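Local coordinates for N-acetylmuramoyl-L-alanine amidase domain-containing protein SAOUHSC_02979 (Staphylococcus aureus, PDB 5T1Q) that probably takes part in breaking down cell-wall peptidoglycan through an amidase activity, this chain comprising its glucosaminidase-like and CHAP parts, at residues R61-V64 against K65-A68; S148-D151 against Y152-I156. All blocks are in the same frame, centred on the assembly; numbering follows the deposited sequence.

Contact 1 (R61-V64 against K65-A68); sequences RQFV and KSIA
K65 N donates to R61 O over 3.2 Å and S66 N to Q62 O over 3.0 Å, both in the i to i-4 pattern of the single alpha helix to which all these residues belong. At V64 O the pattern loosens. I67 N lies 3.3 Å from V64 O and comes in from above the carbonyl plane, 63° out of it, whereas A68 N makes only a weak bond there. The shift toward an i to i-3 bond goes with a phi of -133° at I67. Within these segments the backbone donors to F63 O, S66 N and I67 N, are weak, and the S66 hydroxyl adds a shorter bond, OG of S66 standing 2.6 Å from F63 O. A chi1 of 73° folds OG back between its own N and carbonyl carbon. Serine suits this exposed place because its short hydroxyl reaches the carbonyl one turn back.

Among the apolar groups, the methyl end of I67 approaches the F63 ring obliquely, CD1 of I67 3.8 Å from CE2 of F63. Both side chains also reach A89 of helix 82-93, which suits a flat ring and a branched aliphatic chain on the buried side. V64 and A68 meet more lightly, with CG1 of V64 4.4 Å from CB of A68; compact residues fit here, against I90 and Y222 at V64 and beside F211 at A68.

The long polar chains occupy the outer side. Q62 bends at chi2 while K65 stays extended, and NE2 of Q62 ends 3.8 Å from NZ of K65, a proximity of two donors and not a bond. E223 touches Q62 and forms a long, weak ion pair with K65, and R61 turns away to a salt bridge with D56. Together these features describe an amphipathic helix with a local shift toward i to i-3 bonding, packed against its neighbour in the helical glucosaminidase-like part.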
ATOM      1  N   ARG A  61       0.283  -6.098 -13.694  1.00 39.94           N
ATOM      2  CA  ARG A  61       0.161  -6.145 -15.163  1.00 40.97           C
ATOM      3  C   ARG A  61      -1.090  -6.926 -15.580  1.00 41.40           C
ATOM      4  O   ARG A  61      -1.862  -6.463 -16.411  1.00 42.05           O
ATOM      5  CB  ARG A  61       1.396  -6.799 -15.778  1.00 42.67           C
ATOM      6  CG  ARG A  61       2.672  -5.959 -15.747  1.00 43.36           C
ATOM      7  CD  ARG A  61       3.893  -6.864 -15.874  1.00 44.80           C
ATOM      8  NE  ARG A  61       5.050  -6.230 -16.502  1.00 46.44           N
ATOM      9  CZ  ARG A  61       5.875  -5.355 -15.928  1.00 46.57           C
ATOM     10  NH1 ARG A  61       6.909  -4.887 -16.625  1.00 47.05           N
ATOM     11  NH2 ARG A  61       5.676  -4.931 -14.677  1.00 45.93           N
ATOM     12  N   GLN A  62      -1.287  -8.104 -14.995  1.00 40.91           N
ATOM     13  CA  GLN A  62      -2.463  -8.919 -15.304  1.00 42.40           C
ATOM     14  C   GLN A  62      -3.766  -8.260 -14.798  1.00 39.70           C
ATOM     15  O   GLN A  62      -4.802  -8.360 -15.446  1.00 38.79           O
ATOM     16  CB  GLN A  62      -2.305 -10.335 -14.745  1.00 45.12           C
ATOM     17  CG  GLN A  62      -1.137 -11.108 -15.351  1.00 48.15           C
ATOM     18  CD  GLN A  62      -1.281 -11.328 -16.855  1.00 52.75           C
ATOM     19  OE1 GLN A  62      -2.362 -11.667 -17.357  1.00 55.19           O
ATOM     20  NE2 GLN A  62      -0.183 -11.151 -17.579  1.00 54.55           N
ATOM     21  N   PHE A  63      -3.704  -7.579 -13.657  1.00 36.80           N
ATOM     22  CA  PHE A  63      -4.879  -6.880 -13.129  1.00 35.86           C
ATOM     23  C   PHE A  63      -5.286  -5.742 -14.077  1.00 35.85           C
ATOM     24  O   PHE A  63      -6.469  -5.513 -14.307  1.00 36.87           O
ATOM     25  CB  PHE A  63      -4.594  -6.352 -11.721  1.00 34.19           C
ATOM     26  CG  PHE A  63      -5.695  -5.518 -11.153  1.00 33.15           C
ATOM     27  CD1 PHE A  63      -6.836  -6.116 -10.624  1.00 33.93           C
ATOM     28  CD2 PHE A  63      -5.592  -4.129 -11.129  1.00 31.90           C
ATOM     29  CE1 PHE A  63      -7.856  -5.340 -10.082  1.00 33.26           C
ATOM     30  CE2 PHE A  63      -6.609  -3.350 -10.587  1.00 31.42           C
ATOM     31  CZ  PHE A  63      -7.741  -3.957 -10.068  1.00 31.98           C
ATOM     32  N   VAL A  64      -4.300  -5.038 -14.623  1.00 35.57           N
ATOM     33  CA  VAL A  64      -4.566  -3.979 -15.585  1.00 36.56           C
ATOM     34  C   VAL A  64      -5.301  -4.557 -16.801  1.00 38.75           C
ATOM     35  O   VAL A  64      -6.275  -3.967 -17.268  1.00 38.14           O
ATOM     36  CB  VAL A  64      -3.267  -3.258 -16.021  1.00 36.46           C
ATOM     37  CG1 VAL A  64      -3.507  -2.370 -17.234  1.00 37.74           C
ATOM     38  CG2 VAL A  64      -2.706  -2.428 -14.875  1.00 35.38           C
ATOM     39  N   LYS A  65      -4.850  -5.714 -17.294  1.00 40.56           N
ATOM     40  CA  LYS A  65      -5.494  -6.349 -18.456  1.00 43.70           C
ATOM     41  C   LYS A  65      -6.908  -6.834 -18.155  1.00 43.52           C
ATOM     42  O   LYS A  65      -7.746  -6.856 -19.042  1.00 45.08           O
ATOM     43  CB  LYS A  65      -4.677  -7.529 -18.975  1.00 45.85           C
ATOM     44  CG  LYS A  65      -3.327  -7.170 -19.566  1.00 47.20           C
ATOM     45  CD  LYS A  65      -2.628  -8.448 -20.021  1.00 50.12           C
ATOM     46  CE  LYS A  65      -1.232  -8.204 -20.555  1.00 51.62           C
ATOM     47  NZ  LYS A  65      -0.596  -9.485 -20.999  1.00 54.62           N
ATOM     48  N   SER A  66      -7.168  -7.220 -16.909  1.00 42.92           N
ATOM     49  CA  SER A  66      -8.498  -7.698 -16.519  1.00 44.31           C
ATOM     50  C   SER A  66      -9.561  -6.596 -16.538  1.00 44.25           C
ATOM     51  O   SER A  66     -10.746  -6.908 -16.585  1.00 46.57           O
ATOM     52  CB  SER A  66      -8.482  -8.316 -15.115  1.00 43.33           C
ATOM     53  OG  SER A  66      -8.349  -7.315 -14.114  1.00 40.38           O
ATOM     54  N   ILE A  67      -9.146  -5.322 -16.485  1.00 43.03           N
ATOM     55  CA  ILE A  67     -10.101  -4.195 -16.466  1.00 42.69           C
ATOM     56  C   ILE A  67      -9.813  -3.034 -17.425  1.00 42.42           C
ATOM     57  O   ILE A  67     -10.599  -2.087 -17.472  1.00 42.45           O
ATOM     58  CB  ILE A  67     -10.238  -3.600 -15.041  1.00 41.14           C
ATOM     59  CG1 ILE A  67      -8.928  -2.941 -14.584  1.00 39.34           C
ATOM     60  CG2 ILE A  67     -10.695  -4.669 -14.060  1.00 41.50           C
ATOM     61  CD1 ILE A  67      -9.035  -2.233 -13.258  1.00 37.86           C
ATOM     62  N   ALA A  68      -8.721  -3.094 -18.191  1.00 42.49           N
ATOM     63  CA  ALA A  68      -8.380  -1.988 -19.107  1.00 43.38           C
ATOM     64  C   ALA A  68      -9.470  -1.724 -20.155  1.00 45.46           C
ATOM     65  O   ALA A  68      -9.725  -0.567 -20.505  1.00 44.05           O
ATOM     66  CB  ALA A  68      -7.043  -2.238 -19.798  1.00 43.90           C
TER

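Contact 2 (S148-D151 against Y152-I156); sequences SLKD and YSDLI
In S153, a chi1 of 63° folds the hydroxyl back over the preceding turn, where OG donates to K150 O at 2.5 Å. A bend in K150 at chi2 (63°) and again at chi4 brings its NZ near D154, whose CG sits beside its own backbone N. The two chains meet at an angle, leaving NZ of K150 3.7 Å from OD2 of D154, a long salt bridge on the outer side of the helix, where charged groups are readily accommodated.

K150 O is thus gripped twice, by the serine hydroxyl and by D154 N at 3.0 Å. The surrounding backbone is regular: Y152 N bonds to S148 O, S153 N to L149 O, and L155 N to D151 O at 3.0 Å. Serine fits at 153 because its short side chain satisfies its own hydroxyl within the helix and remains small on a buried surface. Further on, I156 lays CG1 over one face of the Y152 ring, 3.6 Å above its plane and offset toward the rim.

D151 is buried, yet its OD2 takes a salt bridge from R140, at the end of strand 131-140, and a hydrogen bond from Y142, which probably offsets the cost of burying the charge. The Y152 ring stacks with F109, and its hydroxyl bonds to Q88 of helix 82-93. L149 and S153 rest on I74, so helix 145-158 packs against both helix 58-78 and helix 82-93.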
ATOM      1  N   SER A 148     -18.771  -2.841  -9.609  1.00 45.09           N
ATOM      2  CA  SER A 148     -17.779  -1.998  -8.928  1.00 42.05           C
ATOM      3  C   SER A 148     -17.286  -0.883  -9.848  1.00 40.60           C
ATOM      4  O   SER A 148     -17.250   0.280  -9.455  1.00 39.17           O
ATOM      5  CB  SER A 148     -16.596  -2.840  -8.439  1.00 41.13           C
ATOM      6  OG  SER A 148     -15.635  -2.045  -7.759  1.00 39.16           O
ATOM      7  N   LEU A 149     -16.898  -1.253 -11.064  1.00 41.52           N
ATOM      8  CA  LEU A 149     -16.437  -0.294 -12.076  1.00 42.27           C
ATOM      9  C   LEU A 149     -17.525   0.742 -12.386  1.00 43.76           C
ATOM     10  O   LEU A 149     -17.241   1.938 -12.522  1.00 42.22           O
ATOM     11  CB  LEU A 149     -16.064  -1.033 -13.365  1.00 43.99           C
ATOM     12  CG  LEU A 149     -14.887  -2.020 -13.316  1.00 44.26           C
ATOM     13  CD1 LEU A 149     -14.923  -2.989 -14.496  1.00 46.56           C
ATOM     14  CD2 LEU A 149     -13.561  -1.284 -13.257  1.00 42.89           C
ATOM     15  N   LYS A 150     -18.763   0.256 -12.523  1.00 45.19           N
ATOM     16  CA  LYS A 150     -19.934   1.105 -12.788  1.00 47.03           C
ATOM     17  C   LYS A 150     -20.178   2.049 -11.597  1.00 45.55           C
ATOM     18  O   LYS A 150     -20.423   3.246 -11.781  1.00 44.56           O
ATOM     19  CB  LYS A 150     -21.168   0.208 -13.035  1.00 49.58           C
ATOM     20  CG  LYS A 150     -22.527   0.880 -13.267  1.00 52.62           C
ATOM     21  CD  LYS A 150     -22.567   1.734 -14.525  1.00 53.98           C
ATOM     22  CE  LYS A 150     -23.974   1.808 -15.115  1.00 57.21           C
ATOM     23  NZ  LYS A 150     -25.021   2.313 -14.183  1.00 57.96           N
ATOM     24  N   ASP A 151     -20.062   1.516 -10.381  1.00 43.48           N
ATOM     25  CA  ASP A 151     -20.336   2.302  -9.183  1.00 42.40           C
ATOM     26  C   ASP A 151     -19.284   3.405  -8.966  1.00 40.53           C
ATOM     27  O   ASP A 151     -19.599   4.485  -8.441  1.00 39.73           O
ATOM     28  CB  ASP A 151     -20.465   1.395  -7.961  1.00 42.37           C
ATOM     29  CG  ASP A 151     -21.205   2.061  -6.810  1.00 43.08           C
ATOM     30  OD1 ASP A 151     -22.120   2.867  -7.076  1.00 43.40           O
ATOM     31  OD2 ASP A 151     -20.887   1.756  -5.640  1.00 41.73           O
ATOM     32  N   TYR A 152     -18.047   3.145  -9.376  1.00 39.19           N
ATOM     33  CA  TYR A 152     -16.993   4.162  -9.295  1.00 37.66           C
ATOM     34  C   TYR A 152     -17.339   5.328 -10.206  1.00 38.52           C
ATOM     35  O   TYR A 152     -17.258   6.482  -9.800  1.00 37.84           O
ATOM     36  CB  TYR A 152     -15.629   3.593  -9.711  1.00 36.87           C
ATOM     37  CG  TYR A 152     -14.567   4.665  -9.917  1.00 36.01           C
ATOM     38  CD1 TYR A 152     -13.832   5.161  -8.845  1.00 35.27           C
ATOM     39  CD2 TYR A 152     -14.318   5.192 -11.185  1.00 36.13           C
ATOM     40  CE1 TYR A 152     -12.875   6.141  -9.028  1.00 35.14           C
ATOM     41  CE2 TYR A 152     -13.368   6.176 -11.380  1.00 35.85           C
ATOM     42  CZ  TYR A 152     -12.648   6.646 -10.298  1.00 35.63           C
ATOM     43  OH  TYR A 152     -11.694   7.610 -10.485  1.00 34.82           O
ATOM     44  N   SER A 153     -17.709   5.011 -11.448  1.00 40.84           N
ATOM     45  CA  SER A 153     -18.066   6.033 -12.431  1.00 43.03           C
ATOM     46  C   SER A 153     -19.277   6.836 -11.963  1.00 43.76           C
ATOM     47  O   SER A 153     -19.324   8.045 -12.161  1.00 43.93           O
ATOM     48  CB  SER A 153     -18.344   5.412 -13.798  1.00 44.80           C
ATOM     49  OG  SER A 153     -19.458   4.544 -13.738  1.00 47.59           O
ATOM     50  N   ASP A 154     -20.231   6.166 -11.322  1.00 44.66           N
ATOM     51  CA  ASP A 154     -21.414   6.840 -10.785  1.00 46.70           C
ATOM     52  C   ASP A 154     -21.056   7.793  -9.651  1.00 44.83           C
ATOM     53  O   ASP A 154     -21.658   8.856  -9.528  1.00 44.97           O
ATOM     54  CB  ASP A 154     -22.469   5.828 -10.312  1.00 49.74           C
ATOM     55  CG  ASP A 154     -23.183   5.128 -11.473  1.00 53.65           C
ATOM     56  OD1 ASP A 154     -22.898   5.449 -12.648  1.00 55.62           O
ATOM     57  OD2 ASP A 154     -24.048   4.263 -11.208  1.00 57.11           O
ATOM     58  N   LEU A 155     -20.074   7.415  -8.833  1.00 42.48           N
ATOM     59  CA  LEU A 155     -19.638   8.267  -7.727  1.00 41.15           C
ATOM     60  C   LEU A 155     -18.989   9.546  -8.248  1.00 40.51           C
ATOM     61  O   LEU A 155     -19.312  10.641  -7.786  1.00 41.37           O
ATOM     62  CB  LEU A 155     -18.651   7.529  -6.817  1.00 40.15           C
ATOM     63  CG  LEU A 155     -18.153   8.295  -5.584  1.00 39.75           C
ATOM     64  CD1 LEU A 155     -19.306   8.697  -4.684  1.00 41.78           C
ATOM     65  CD2 LEU A 155     -17.149   7.453  -4.822  1.00 39.17           C
ATOM     66  N   ILE A 156     -18.082   9.403  -9.213  1.00 38.90           N
ATOM     67  CA  ILE A 156     -17.383  10.555  -9.787  1.00 38.71           C
ATOM     68  C   ILE A 156     -18.343  11.520 -10.499  1.00 40.77           C
ATOM     69  O   ILE A 156     -18.176  12.740 -10.418  1.00 40.22           O
ATOM     70  CB  ILE A 156     -16.296  10.114 -10.801  1.00 38.15           C
ATOM     71  CG1 ILE A 156     -15.219   9.230 -10.131  1.00 37.32           C
ATOM     72  CG2 ILE A 156     -15.650  11.320 -11.475  1.00 38.64           C
ATOM     73  CD1 ILE A 156     -14.461   9.892  -8.997  1.00 36.33           C
TER

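Contacts 1 and 2 each lie within one helix, 58-78 and 145-158, with centres about 17 Å apart and nearest atoms about 4 Å apart, so they do not touch. Contact 2 is the more buried, while contact 1 is split between a buried and a solvent-facing side. Helix 82-93 receives side chains from both, though largely at different residues. Each uses a serine hydroxyl to bond the carbonyl three residues back, but in contact 1 that carbonyl's backbone bonds are weak, whereas in contact 2 it also takes a regular i to i-4 bond. A long K150-D154 salt bridge spans contact 2; in contact 1, R61 pairs with D56 and K65 only weakly with E223.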